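Local coordinates for polyprenyl synthetase (Zymomonas mobilis subsp. mobilis, PDB 4KKM), which probably condenses isoprenyl diphosphates into longer all-trans chains such as farnesyl diphosphate, as a metal-dependent prenyltransferase of the FPP/GGPP synthase family, at residues 46-51 with 59-64; 69-74 with 209-214; 90-95 with 146-151; 162-167 with 218-223. All blocks are in the same frame, centred on the assembly; numbering follows the deposited sequence.

The four contacts run from the middle of a mainly helical bundle to its margin. Contact 2 is the most central, its centre about 4 Å from that of the chain, and contact 3 is likewise buried; contacts 1 and 4 are only partly so. Contacts 2 and 4 share helix 208-221, and Phe-213 on it packs against Val-93 of contact 3 and Ala-167 of contact 4. Contact 1 meets contact 2 where Ala-64 O lies 2.7 Å from Arg-70 NH2, probably a hydrogen bond. Each mixes an arginine with apolar packing, but the arginine's partner differs: a backbone carbonyl in contact 1, a phenylalanine ring in contact 2, a water and, at long range, a carboxylate in contact 3, a directly salt-bridged carboxylate in contact 4.

Contact 1: 46-51 with 59-64; sequences LPVPED and AMRYAA
Met-60 opens the contact from helix 54-64: its chain bends at chi3 (76°) and brings the methyl CE to 3.8 Å from CD2 of Leu-46, the two side chains crossing at about a right angle. One residue on, Arg-61 does most of the work. Its aliphatic part runs past Leu-46 in the opposite direction, with CG 3.6 Å from Leu-46 CB, and then turns at chi3 (66°), which carries the guanidinium back to the main chain of the loop. There NH1 donates to Leu-46 O at 2.8 Å. The bond is bent, 145° at the hydrogen, and the donor stands above the carbonyl plane instead of on a lone pair. Val-48 crosses the same arginine near the bend, its CG2 lying 3.5 Å from Arg-61 CD. A weak second bond from NH1 goes to Ala-43 O in helix 24-45, and Lys-174 of the second subunit packs on Leu-46 and Met-60. Since Leu-46 is the first residue beyond helix 24-45 to leave helical geometry, Arg-61 ties the exit of that helix to the next one by a charged donor on a backbone carbonyl, while its methylenes supply an apolar surface to Leu-46 and Val-48.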
loop_
_atom_site.group_PDB
_atom_site.type_symbol
_atom_site.label_atom_id
_atom_site.label_comp_id
_atom_site.label_asym_id
_atom_site.label_seq_id
_atom_site.Cartn_x
_atom_site.Cartn_y
_atom_site.Cartn_z
ATOM N N LEU B 46 10.069 -10.081 -9.196
ATOM C CA LEU B 46 11.020 -9.031 -8.823
ATOM C C LEU B 46 12.331 -9.067 -9.607
ATOM O O LEU B 46 13.400 -9.227 -9.014
ATOM C CB LEU B 46 11.320 -9.102 -7.322
ATOM C CG LEU B 46 10.115 -8.928 -6.384
ATOM C CD1 LEU B 46 10.483 -9.267 -4.950
ATOM C CD2 LEU B 46 9.570 -7.517 -6.455
ATOM N N PRO B 47 12.258 -8.901 -10.939
ATOM C CA PRO B 47 13.515 -8.842 -11.691
ATOM C C PRO B 47 14.341 -7.637 -11.255
ATOM O O PRO B 47 13.776 -6.573 -11.000
ATOM C CB PRO B 47 13.051 -8.682 -13.144
ATOM C CG PRO B 47 11.699 -8.067 -13.046
ATOM C CD PRO B 47 11.086 -8.628 -11.790
ATOM N N VAL B 48 15.655 -7.816 -11.154
ATOM C CA VAL B 48 16.548 -6.763 -10.677
ATOM C C VAL B 48 16.974 -5.842 -11.811
ATOM O O VAL B 48 17.652 -6.274 -12.734
ATOM C CB VAL B 48 17.824 -7.358 -10.050
ATOM C CG1 VAL B 48 18.773 -6.240 -9.607
ATOM C CG2 VAL B 48 17.469 -8.280 -8.887
ATOM N N PRO B 49 16.587 -4.562 -11.740
ATOM C CA PRO B 49 16.986 -3.639 -12.806
ATOM C C PRO B 49 18.444 -3.210 -12.674
ATOM O O PRO B 49 19.026 -3.298 -11.594
ATOM C CB PRO B 49 16.062 -2.441 -12.595
ATOM C CG PRO B 49 15.753 -2.461 -11.133
ATOM C CD PRO B 49 15.738 -3.917 -10.723
ATOM N N GLU B 50 19.027 -2.753 -13.773
ATOM C CA GLU B 50 20.387 -2.237 -13.736
ATOM C C GLU B 50 20.384 -0.714 -13.609
ATOM O O GLU B 50 21.435 -0.095 -13.425
ATOM C CB GLU B 50 21.179 -2.701 -14.962
ATOM C CG GLU B 50 21.389 -4.210 -15.000
ATOM C CD GLU B 50 22.483 -4.627 -15.957
ATOM O OE1 GLU B 50 22.678 -3.936 -16.980
ATOM O OE2 GLU B 50 23.156 -5.644 -15.679
ATOM N N ASP B 51 19.199 -0.112 -13.701
ATOM C CA ASP B 51 19.063 1.316 -13.415
ATOM C C ASP B 51 19.166 1.510 -11.891
ATOM O O ASP B 51 19.252 0.521 -11.161
ATOM C CB ASP B 51 17.785 1.918 -14.053
ATOM C CG ASP B 51 16.482 1.410 -13.433
ATOM O OD1 ASP B 51 16.394 1.219 -12.201
ATOM O OD2 ASP B 51 15.520 1.222 -14.203
ATOM N N ALA B 59 16.575 -5.170 -2.116
ATOM C CA ALA B 59 16.048 -5.129 -0.752
ATOM C C ALA B 59 14.706 -5.850 -0.658
ATOM O O ALA B 59 14.446 -6.590 0.301
ATOM C CB ALA B 59 15.914 -3.671 -0.263
ATOM N N MET B 60 13.855 -5.637 -1.653
ATOM C CA MET B 60 12.563 -6.318 -1.701
ATOM C C MET B 60 12.768 -7.828 -1.783
ATOM O O MET B 60 12.099 -8.596 -1.089
ATOM C CB MET B 60 11.728 -5.824 -2.889
ATOM C CG MET B 60 11.284 -4.360 -2.784
ATOM S SD MET B 60 10.575 -3.721 -4.318
ATOM C CE MET B 60 8.932 -4.476 -4.289
ATOM N N ARG B 61 13.704 -8.247 -2.628
ATOM C CA ARG B 61 13.982 -9.668 -2.797
ATOM C C ARG B 61 14.569 -10.267 -1.524
ATOM O O ARG B 61 14.206 -11.370 -1.117
ATOM C CB ARG B 61 14.934 -9.890 -3.978
ATOM C CG ARG B 61 14.294 -9.637 -5.338
ATOM C CD ARG B 61 15.326 -9.614 -6.464
ATOM N NE ARG B 61 15.950 -10.920 -6.662
ATOM C CZ ARG B 61 15.480 -11.866 -7.472
ATOM N NH1 ARG B 61 14.376 -11.660 -8.177
ATOM N NH2 ARG B 61 16.116 -13.029 -7.574
ATOM N N TYR B 62 15.495 -9.537 -0.911
ATOM C CA TYR B 62 16.111 -9.992 0.328
ATOM C C TYR B 62 15.062 -10.257 1.406
ATOM O O TYR B 62 15.142 -11.247 2.138
ATOM C CB TYR B 62 17.123 -8.961 0.827
ATOM C CG TYR B 62 17.742 -9.326 2.152
ATOM C CD1 TYR B 62 18.811 -10.214 2.220
ATOM C CD2 TYR B 62 17.265 -8.783 3.336
ATOM C CE1 TYR B 62 19.382 -10.549 3.429
ATOM C CE2 TYR B 62 17.824 -9.114 4.546
ATOM C CZ TYR B 62 18.884 -9.994 4.588
ATOM O OH TYR B 62 19.445 -10.324 5.797
ATOM N N ALA B 63 14.079 -9.370 1.504
ATOM C CA ALA B 63 13.035 -9.495 2.518
ATOM C C ALA B 63 12.041 -10.591 2.172
ATOM O O ALA B 63 11.641 -11.365 3.040
ATOM C CB ALA B 63 12.294 -8.172 2.674
ATOM N N ALA B 64 11.637 -10.642 0.904
ATOM C CA ALA B 64 10.546 -11.522 0.471
ATOM C C ALA B 64 10.963 -12.961 0.171
ATOM O O ALA B 64 10.166 -13.886 0.342
ATOM C CB ALA B 64 9.837 -10.924 -0.735
#

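Contact 2: 69-74 with 209-214; sequences KRLRPL and ALFGFC
Arg-72 and Phe-211 lie against each other where helix 71-80 meets helix 208-221. The arginine chain is extended from CG to NE and then turned at chi4 (82°), which turns one guanidinium face to the rim of the phenylalanine ring with the two planes 23° apart. Phe-211 CE1 sits 3.6 Å above that face, offset toward its rim, and NH2 comes to 3.5 Å from Phe-211 CZ. The end of the ring reaches toward helix 71-80, where Leu-71 holds CG anti to the backbone N (chi1 173°); the Leu-71 and Phe-211 side chains cross at about a right angle, CD2 touching CE1 at 3.5 Å. Leu-210 CD1 lies 4.1 Å from Arg-72 CD, slanting across the chain. At the root of the same arginine, Cys-214 places SG 3.6 Å from Arg-72 CB and 3.3 Å from Arg-72 O. His-101 of helix 87-109 also packs on Arg-72, whose side chain is about 11 Å from that of Asp-108, a calcium ligand. Such helix-to-helix packing, deep in the bundle and some way from the metal site, belongs to the all-alpha isoprenoid synthase fold.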
loop_
_atom_site.group_PDB
_atom_site.type_symbol
_atom_site.label_atom_id
_atom_site.label_comp_id
_atom_site.label_asym_id
_atom_site.label_seq_id
_atom_site.Cartn_x
_atom_site.Cartn_y
_atom_site.Cartn_z
ATOM N N LYS B 69 8.065 -19.138 7.058
ATOM C CA LYS B 69 7.264 -20.352 7.089
ATOM C C LYS B 69 6.086 -20.254 6.130
ATOM O O LYS B 69 5.407 -21.246 5.869
ATOM C CB LYS B 69 6.790 -20.633 8.515
ATOM C CG LYS B 69 7.930 -20.946 9.471
ATOM C CD LYS B 69 7.459 -20.981 10.912
ATOM C CE LYS B 69 6.346 -21.992 11.096
ATOM N NZ LYS B 69 5.084 -21.362 11.578
ATOM N N ARG B 70 5.870 -19.053 5.600
ATOM C CA ARG B 70 4.770 -18.778 4.677
ATOM C C ARG B 70 3.442 -19.261 5.236
ATOM O O ARG B 70 2.665 -19.922 4.539
ATOM C CB ARG B 70 5.019 -19.430 3.319
ATOM C CG ARG B 70 6.426 -19.259 2.785
ATOM C CD ARG B 70 6.813 -17.802 2.681
ATOM N NE ARG B 70 8.007 -17.648 1.857
ATOM C CZ ARG B 70 8.558 -16.482 1.549
ATOM N NH1 ARG B 70 8.021 -15.350 1.999
ATOM N NH2 ARG B 70 9.643 -16.453 0.785
ATOM N N LEU B 71 3.198 -18.957 6.505
ATOM C CA LEU B 71 1.947 -19.344 7.144
ATOM C C LEU B 71 0.746 -18.771 6.398
ATOM O O LEU B 71 -0.275 -19.437 6.236
ATOM C CB LEU B 71 1.926 -18.892 8.604
ATOM C CG LEU B 71 0.584 -19.102 9.307
ATOM C CD1 LEU B 71 0.251 -20.595 9.363
ATOM C CD2 LEU B 71 0.598 -18.484 10.701
ATOM N N ARG B 72 0.867 -17.533 5.930
ATOM C CA ARG B 72 -0.266 -16.903 5.261
ATOM C C ARG B 72 -0.539 -17.464 3.853
ATOM O O ARG B 72 -1.682 -17.783 3.533
ATOM C CB ARG B 72 -0.170 -15.370 5.324
ATOM C CG ARG B 72 -0.379 -14.865 6.756
ATOM C CD ARG B 72 0.333 -13.543 7.050
ATOM N NE ARG B 72 0.347 -13.268 8.490
ATOM C CZ ARG B 72 1.226 -13.786 9.345
ATOM N NH1 ARG B 72 2.178 -14.608 8.917
ATOM N NH2 ARG B 72 1.150 -13.482 10.634
ATOM N N PRO B 73 0.506 -17.607 3.016
ATOM C CA PRO B 73 0.292 -18.361 1.774
ATOM C C PRO B 73 -0.260 -19.767 2.012
ATOM O O PRO B 73 -1.121 -20.226 1.256
ATOM C CB PRO B 73 1.696 -18.433 1.171
ATOM C CG PRO B 73 2.336 -17.149 1.618
ATOM C CD PRO B 73 1.803 -16.902 3.014
ATOM N N LEU B 74 0.214 -20.431 3.062
ATOM C CA LEU B 74 -0.235 -21.785 3.373
ATOM C C LEU B 74 -1.736 -21.811 3.661
ATOM O O LEU B 74 -2.450 -22.704 3.205
ATOM C CB LEU B 74 0.546 -22.348 4.564
ATOM C CG LEU B 74 0.104 -23.722 5.070
ATOM C CD1 LEU B 74 0.400 -24.800 4.025
ATOM C CD2 LEU B 74 0.771 -24.038 6.407
ATOM N N ALA B 209 -6.403 -9.737 11.216
ATOM C CA ALA B 209 -6.864 -9.171 9.953
ATOM C C ALA B 209 -6.274 -9.902 8.743
ATOM O O ALA B 209 -6.994 -10.232 7.804
ATOM C CB ALA B 209 -6.546 -7.700 9.888
ATOM N N LEU B 210 -4.968 -10.162 8.763
ATOM C CA LEU B 210 -4.358 -10.877 7.638
ATOM C C LEU B 210 -4.792 -12.338 7.586
ATOM O O LEU B 210 -4.976 -12.889 6.502
ATOM C CB LEU B 210 -2.832 -10.789 7.651
ATOM C CG LEU B 210 -2.155 -9.412 7.555
ATOM C CD1 LEU B 210 -0.729 -9.590 7.037
ATOM C CD2 LEU B 210 -2.927 -8.424 6.678
ATOM N N PHE B 211 -4.932 -12.972 8.752
ATOM C CA PHE B 211 -5.422 -14.349 8.803
ATOM C C PHE B 211 -6.838 -14.404 8.239
ATOM O O PHE B 211 -7.176 -15.300 7.459
ATOM C CB PHE B 211 -5.414 -14.889 10.243
ATOM C CG PHE B 211 -4.034 -15.128 10.795
ATOM C CD1 PHE B 211 -3.026 -15.616 9.980
ATOM C CD2 PHE B 211 -3.744 -14.858 12.125
ATOM C CE1 PHE B 211 -1.750 -15.834 10.477
ATOM C CE2 PHE B 211 -2.467 -15.075 12.634
ATOM C CZ PHE B 211 -1.469 -15.567 11.806
ATOM N N GLY B 212 -7.664 -13.445 8.649
ATOM C CA GLY B 212 -9.023 -13.351 8.137
ATOM C C GLY B 212 -9.031 -13.264 6.621
ATOM O O GLY B 212 -9.837 -13.914 5.952
ATOM N N PHE B 213 -8.117 -12.473 6.070
ATOM C CA PHE B 213 -8.029 -12.355 4.618
ATOM C C PHE B 213 -7.712 -13.695 3.960
ATOM O O PHE B 213 -8.288 -14.039 2.934
ATOM C CB PHE B 213 -6.971 -11.344 4.180
ATOM C CG PHE B 213 -6.746 -11.351 2.694
ATOM C CD1 PHE B 213 -7.599 -10.655 1.854
ATOM C CD2 PHE B 213 -5.726 -12.104 2.136
ATOM C CE1 PHE B 213 -7.412 -10.678 0.480
ATOM C CE2 PHE B 213 -5.551 -12.147 0.764
ATOM C CZ PHE B 213 -6.390 -11.431 -0.060
ATOM N N CYS B 214 -6.776 -14.434 4.542
ATOM C CA CYS B 214 -6.373 -15.719 3.976
ATOM C C CYS B 214 -7.555 -16.671 3.817
ATOM O O CYS B 214 -7.696 -17.331 2.781
ATOM C CB CYS B 214 -5.293 -16.376 4.838
ATOM S SG CYS B 214 -3.717 -15.500 4.838
#

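Contact 3: 90-95 with 146-151; sequences ALRVGM and FEILSE
Ile-148 overlaps Met-95 with the end of its longer branch: CD1 rests 3.7 Å from Met-95 CG, and the methionine's bend at chi3 (55°) brings CE to the same methyl. The two side chains cross at about a right angle. The shorter branch goes to the preceding turn of helix 87-109, with Ile-148 CG2 3.5 Å from Arg-92 O. On the flank away from the arginine side chain, Val-93 CG2 meets Leu-149 CD2 at a looser 4.2 Å.

Polar chemistry gathers at the end of helix 131-150. A water lies at the edge of the Arg-92 guanidinium, in its plane, and accepts from NE at 2.7 Å; it donates to Ile-148 O and to Glu-151 OE1. One molecule thus links the arginine both to a carbonyl near the helix end and to a carboxylate. Direct attraction between the charges is long, Arg-92 NH2 to Glu-151 OE1 being 3.8 Å, and the oxygen stands well out of the guanidinium plane with no N-H aimed at it. NH2 instead donates to Gln-45 OE1 of helix 24-45. The axes of the short helical segments run nearly antiparallel, at 161° and 9.2 Å apart, while Phe-146 stacks on Phe-146 of the second subunit. This is antiparallel helix packing within the all-alpha bundle of an isoprenoid synthase, with helix 131-150 also serving the dimer interface.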
loop_
_atom_site.group_PDB
_atom_site.type_symbol
_atom_site.label_atom_id
_atom_site.label_comp_id
_atom_site.label_asym_id
_atom_site.label_seq_id
_atom_site.Cartn_x
_atom_site.Cartn_y
_atom_site.Cartn_z
ATOM N N ALA B 90 -4.291 -19.607 -6.621
ATOM C CA ALA B 90 -4.271 -19.599 -5.158
ATOM C C ALA B 90 -2.900 -19.186 -4.626
ATOM O O ALA B 90 -2.797 -18.366 -3.710
ATOM C CB ALA B 90 -4.669 -20.971 -4.609
ATOM N N LEU B 91 -1.846 -19.742 -5.216
ATOM C CA LEU B 91 -0.488 -19.380 -4.824
ATOM C C LEU B 91 -0.182 -17.895 -5.048
ATOM O O LEU B 91 0.514 -17.274 -4.243
ATOM C CB LEU B 91 0.538 -20.248 -5.560
ATOM C CG LEU B 91 0.739 -21.666 -5.013
ATOM C CD1 LEU B 91 1.500 -22.522 -6.023
ATOM C CD2 LEU B 91 1.468 -21.613 -3.676
ATOM N N ARG B 92 -0.694 -17.324 -6.135
ATOM C CA ARG B 92 -0.463 -15.903 -6.414
ATOM C C ARG B 92 -1.171 -15.008 -5.395
ATOM O O ARG B 92 -0.654 -13.959 -5.005
ATOM C CB ARG B 92 -0.913 -15.538 -7.833
ATOM C CG ARG B 92 -0.110 -16.215 -8.942
ATOM C CD ARG B 92 -0.263 -15.483 -10.273
ATOM N NE ARG B 92 0.254 -14.122 -10.168
ATOM C CZ ARG B 92 1.541 -13.794 -10.257
ATOM N NH1 ARG B 92 2.458 -14.728 -10.481
ATOM N NH2 ARG B 92 1.909 -12.524 -10.127
ATOM N N VAL B 93 -2.362 -15.420 -4.977
ATOM C CA VAL B 93 -3.050 -14.718 -3.895
ATOM C C VAL B 93 -2.225 -14.868 -2.619
ATOM O O VAL B 93 -2.101 -13.928 -1.835
ATOM C CB VAL B 93 -4.493 -15.245 -3.695
ATOM C CG1 VAL B 93 -5.163 -14.615 -2.443
ATOM C CG2 VAL B 93 -5.327 -15.015 -4.965
ATOM N N GLY B 94 -1.645 -16.048 -2.429
ATOM C CA GLY B 94 -0.723 -16.266 -1.332
ATOM C C GLY B 94 0.442 -15.288 -1.402
ATOM O O GLY B 94 0.822 -14.697 -0.390
ATOM N N MET B 95 1.006 -15.094 -2.591
ATOM C CA MET B 95 2.093 -14.120 -2.730
ATOM C C MET B 95 1.636 -12.720 -2.327
ATOM O O MET B 95 2.359 -11.998 -1.640
ATOM C CB MET B 95 2.672 -14.085 -4.149
ATOM C CG MET B 95 3.716 -12.978 -4.343
ATOM S SD MET B 95 4.736 -13.162 -5.826
ATOM C CE MET B 95 3.475 -13.276 -7.098
ATOM N N PHE B 146 -1.265 -5.236 -4.303
ATOM C CA PHE B 146 -2.485 -4.850 -5.009
ATOM C C PHE B 146 -2.334 -5.009 -6.514
ATOM O O PHE B 146 -3.296 -5.368 -7.205
ATOM C CB PHE B 146 -2.919 -3.435 -4.614
ATOM C CG PHE B 146 -3.314 -3.328 -3.175
ATOM C CD1 PHE B 146 -4.565 -3.766 -2.752
ATOM C CD2 PHE B 146 -2.424 -2.843 -2.231
ATOM C CE1 PHE B 146 -4.923 -3.702 -1.413
ATOM C CE2 PHE B 146 -2.776 -2.777 -0.893
ATOM C CZ PHE B 146 -4.030 -3.202 -0.483
ATOM N N GLU B 147 -1.126 -4.765 -7.020
ATOM C CA GLU B 147 -0.839 -5.047 -8.424
ATOM C C GLU B 147 -1.080 -6.521 -8.730
ATOM O O GLU B 147 -1.704 -6.856 -9.738
ATOM C CB GLU B 147 0.599 -4.665 -8.808
ATOM C CG GLU B 147 0.836 -4.771 -10.317
ATOM C CD GLU B 147 2.263 -4.466 -10.732
ATOM O OE1 GLU B 147 3.027 -3.919 -9.908
ATOM O OE2 GLU B 147 2.621 -4.775 -11.889
ATOM N N ILE B 148 -0.595 -7.396 -7.854
ATOM C CA ILE B 148 -0.739 -8.840 -8.055
ATOM C C ILE B 148 -2.209 -9.253 -8.093
ATOM O O ILE B 148 -2.636 -9.990 -8.986
ATOM C CB ILE B 148 -0.014 -9.643 -6.944
ATOM C CG1 ILE B 148 1.505 -9.456 -7.033
ATOM C CG2 ILE B 148 -0.368 -11.133 -7.022
ATOM C CD1 ILE B 148 2.232 -9.871 -5.759
ATOM N N LEU B 149 -2.989 -8.764 -7.133
ATOM C CA LEU B 149 -4.404 -9.134 -7.047
ATOM C C LEU B 149 -5.231 -8.628 -8.224
ATOM O O LEU B 149 -6.285 -9.186 -8.537
ATOM C CB LEU B 149 -5.027 -8.626 -5.747
ATOM C CG LEU B 149 -4.633 -9.347 -4.458
ATOM C CD1 LEU B 149 -5.399 -8.758 -3.281
ATOM C CD2 LEU B 149 -4.913 -10.845 -4.588
ATOM N N SER B 150 -4.761 -7.566 -8.867
ATOM C CA SER B 150 -5.521 -6.941 -9.944
ATOM C C SER B 150 -5.453 -7.729 -11.256
ATOM O O SER B 150 -6.337 -7.605 -12.103
ATOM C CB SER B 150 -5.037 -5.506 -10.179
ATOM O OG SER B 150 -3.805 -5.504 -10.878
ATOM N N GLU B 151 -4.410 -8.538 -11.415
ATOM C CA GLU B 151 -4.149 -9.226 -12.684
ATOM C C GLU B 151 -5.112 -10.373 -13.002
ATOM O O GLU B 151 -5.595 -11.071 -12.110
ATOM C CB GLU B 151 -2.709 -9.735 -12.731
ATOM C CG GLU B 151 -1.665 -8.649 -12.594
ATOM C CD GLU B 151 -0.265 -9.171 -12.841
ATOM O OE1 GLU B 151 -0.040 -10.382 -12.640
ATOM O OE2 GLU B 151 0.603 -8.376 -13.251
HETATM O O HOH W 1 -0.854 -11.656 -10.398
#

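Contact 4: 162-167 with 218-223; sequences LELIQA and GAIMGR
Ile-220 is the main bump, projecting from helix 208-221 into a hollow formed by Glu-163, Leu-164 and Ala-167. Its CG2 is lodged between the two longer side chains, 3.8 Å from Glu-163 CB and equally 3.8 Å from Leu-164 CD2. The longer branch, with CG1 anti to the carbonyl carbon (chi1 -70°), carries CD1 toward Ala-167, whose small CB forms a more distant wall. Leu-164 slides past Ile-220 in the opposite direction and sends its other methyl, CD1, to Met-221 SD at 3.8 Å.

Over the outer side of this packing, Glu-163 and Arg-223 form a salt bridge: Arg-223 NH2 donates to OE2 of Glu-163 at 3.1 Å on the syn side but tilted out of the carboxylate plane, the two flat groups being turned 55° apart. Bends at chi2 and chi3 fold the arginine back over its own helix end, where NH1 gives Ile-220 O a 2.6 Å bond in the carbonyl plane. That oxygen also accepts from Arg-223 N, part of the Schellman motif that closes the helix. Helix 158-172 packs on the end of helix 208-221 with one face and on helix 131-150 with another, where Phe-146 and Leu-149 meet Ile-165; Leu-162 of the second subunit touches Ile-165 as well.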
loop_
_atom_site.group_PDB
_atom_site.type_symbol
_atom_site.label_atom_id
_atom_site.label_comp_id
_atom_site.label_asym_id
_atom_site.label_seq_id
_atom_site.Cartn_x
_atom_site.Cartn_y
_atom_site.Cartn_z
ATOM N N LEU B 162 -11.901 -7.898 -7.477
ATOM C CA LEU B 162 -12.317 -6.733 -6.699
ATOM C C LEU B 162 -12.607 -7.074 -5.235
ATOM O O LEU B 162 -12.246 -6.318 -4.334
ATOM C CB LEU B 162 -13.551 -6.073 -7.320
ATOM C CG LEU B 162 -13.284 -5.128 -8.489
ATOM C CD1 LEU B 162 -14.573 -4.466 -8.940
ATOM C CD2 LEU B 162 -12.259 -4.081 -8.099
ATOM N N GLU B 163 -13.280 -8.197 -5.004
ATOM C CA GLU B 163 -13.574 -8.627 -3.639
ATOM C C GLU B 163 -12.284 -8.879 -2.860
ATOM O O GLU B 163 -12.181 -8.527 -1.682
ATOM C CB GLU B 163 -14.469 -9.873 -3.627
ATOM C CG GLU B 163 -15.915 -9.601 -4.039
ATOM C CD GLU B 163 -16.757 -10.867 -4.137
ATOM O OE1 GLU B 163 -16.576 -11.774 -3.301
ATOM O OE2 GLU B 163 -17.596 -10.958 -5.059
ATOM N N LEU B 164 -11.303 -9.486 -3.525
ATOM C CA LEU B 164 -10.005 -9.740 -2.899
ATOM C C LEU B 164 -9.309 -8.428 -2.560
ATOM O O LEU B 164 -8.801 -8.247 -1.449
ATOM C CB LEU B 164 -9.114 -10.592 -3.816
ATOM C CG LEU B 164 -9.576 -12.037 -4.036
ATOM C CD1 LEU B 164 -8.749 -12.687 -5.128
ATOM C CD2 LEU B 164 -9.458 -12.832 -2.736
ATOM N N ILE B 165 -9.290 -7.515 -3.527
ATOM C CA ILE B 165 -8.660 -6.211 -3.340
ATOM C C ILE B 165 -9.307 -5.408 -2.203
ATOM O O ILE B 165 -8.611 -4.882 -1.333
ATOM C CB ILE B 165 -8.674 -5.396 -4.647
ATOM C CG1 ILE B 165 -7.710 -6.022 -5.664
ATOM C CG2 ILE B 165 -8.293 -3.954 -4.376
ATOM C CD1 ILE B 165 -7.968 -5.611 -7.099
ATOM N N GLN B 166 -10.633 -5.314 -2.202
ATOM C CA GLN B 166 -11.305 -4.617 -1.108
ATOM C C GLN B 166 -10.992 -5.251 0.246
ATOM O O GLN B 166 -10.674 -4.552 1.211
ATOM C CB GLN B 166 -12.822 -4.570 -1.314
ATOM C CG GLN B 166 -13.535 -3.906 -0.151
ATOM C CD GLN B 166 -14.886 -3.332 -0.528
ATOM O OE1 GLN B 166 -15.612 -3.902 -1.343
ATOM N NE2 GLN B 166 -15.226 -2.189 0.061
ATOM N N ALA B 167 -11.077 -6.577 0.307
ATOM C CA ALA B 167 -10.786 -7.303 1.543
ATOM C C ALA B 167 -9.350 -7.080 1.997
ATOM O O ALA B 167 -9.096 -6.870 3.178
ATOM C CB ALA B 167 -11.066 -8.794 1.373
ATOM N N GLY B 218 -10.074 -17.639 0.213
ATOM C CA GLY B 218 -10.454 -18.964 -0.248
ATOM C C GLY B 218 -11.924 -19.033 -0.606
ATOM O O GLY B 218 -12.302 -19.590 -1.641
ATOM N N ALA B 219 -12.757 -18.454 0.252
ATOM C CA ALA B 219 -14.194 -18.396 0.012
ATOM C C ALA B 219 -14.509 -17.573 -1.232
ATOM O O ALA B 219 -15.367 -17.945 -2.028
ATOM C CB ALA B 219 -14.908 -17.819 1.224
ATOM N N ILE B 220 -13.808 -16.454 -1.388
ATOM C CA ILE B 220 -13.992 -15.572 -2.535
ATOM C C ILE B 220 -13.575 -16.265 -3.837
ATOM O O ILE B 220 -14.323 -16.261 -4.820
ATOM C CB ILE B 220 -13.217 -14.245 -2.336
ATOM C CG1 ILE B 220 -13.881 -13.408 -1.238
ATOM C CG2 ILE B 220 -13.142 -13.442 -3.632
ATOM C CD1 ILE B 220 -13.045 -12.210 -0.785
ATOM N N MET B 221 -12.397 -16.887 -3.826
ATOM C CA MET B 221 -11.892 -17.602 -4.994
ATOM C C MET B 221 -12.796 -18.784 -5.331
ATOM O O MET B 221 -12.877 -19.206 -6.485
ATOM C CB MET B 221 -10.443 -18.070 -4.780
ATOM C CG MET B 221 -9.396 -16.939 -4.744
ATOM S SD MET B 221 -9.021 -16.273 -6.382
ATOM C CE MET B 221 -7.966 -17.572 -7.021
ATOM N N GLY B 222 -13.489 -19.305 -4.324
ATOM C CA GLY B 222 -14.362 -20.447 -4.517
ATOM C C GLY B 222 -15.813 -20.092 -4.784
ATOM O O GLY B 222 -16.663 -20.981 -4.852
ATOM N N ARG B 223 -16.094 -18.797 -4.926
ATOM C CA ARG B 223 -17.454 -18.280 -5.128
ATOM C C ARG B 223 -18.433 -18.844 -4.106
ATOM O O ARG B 223 -19.530 -19.263 -4.464
ATOM C CB ARG B 223 -17.985 -18.582 -6.543
ATOM C CG ARG B 223 -17.124 -18.116 -7.702
ATOM C CD ARG B 223 -16.414 -16.803 -7.411
ATOM N NE ARG B 223 -17.287 -15.626 -7.395
ATOM C CZ ARG B 223 -17.265 -14.683 -6.452
ATOM N NH1 ARG B 223 -16.429 -14.776 -5.417
ATOM N NH2 ARG B 223 -18.088 -13.643 -6.538
#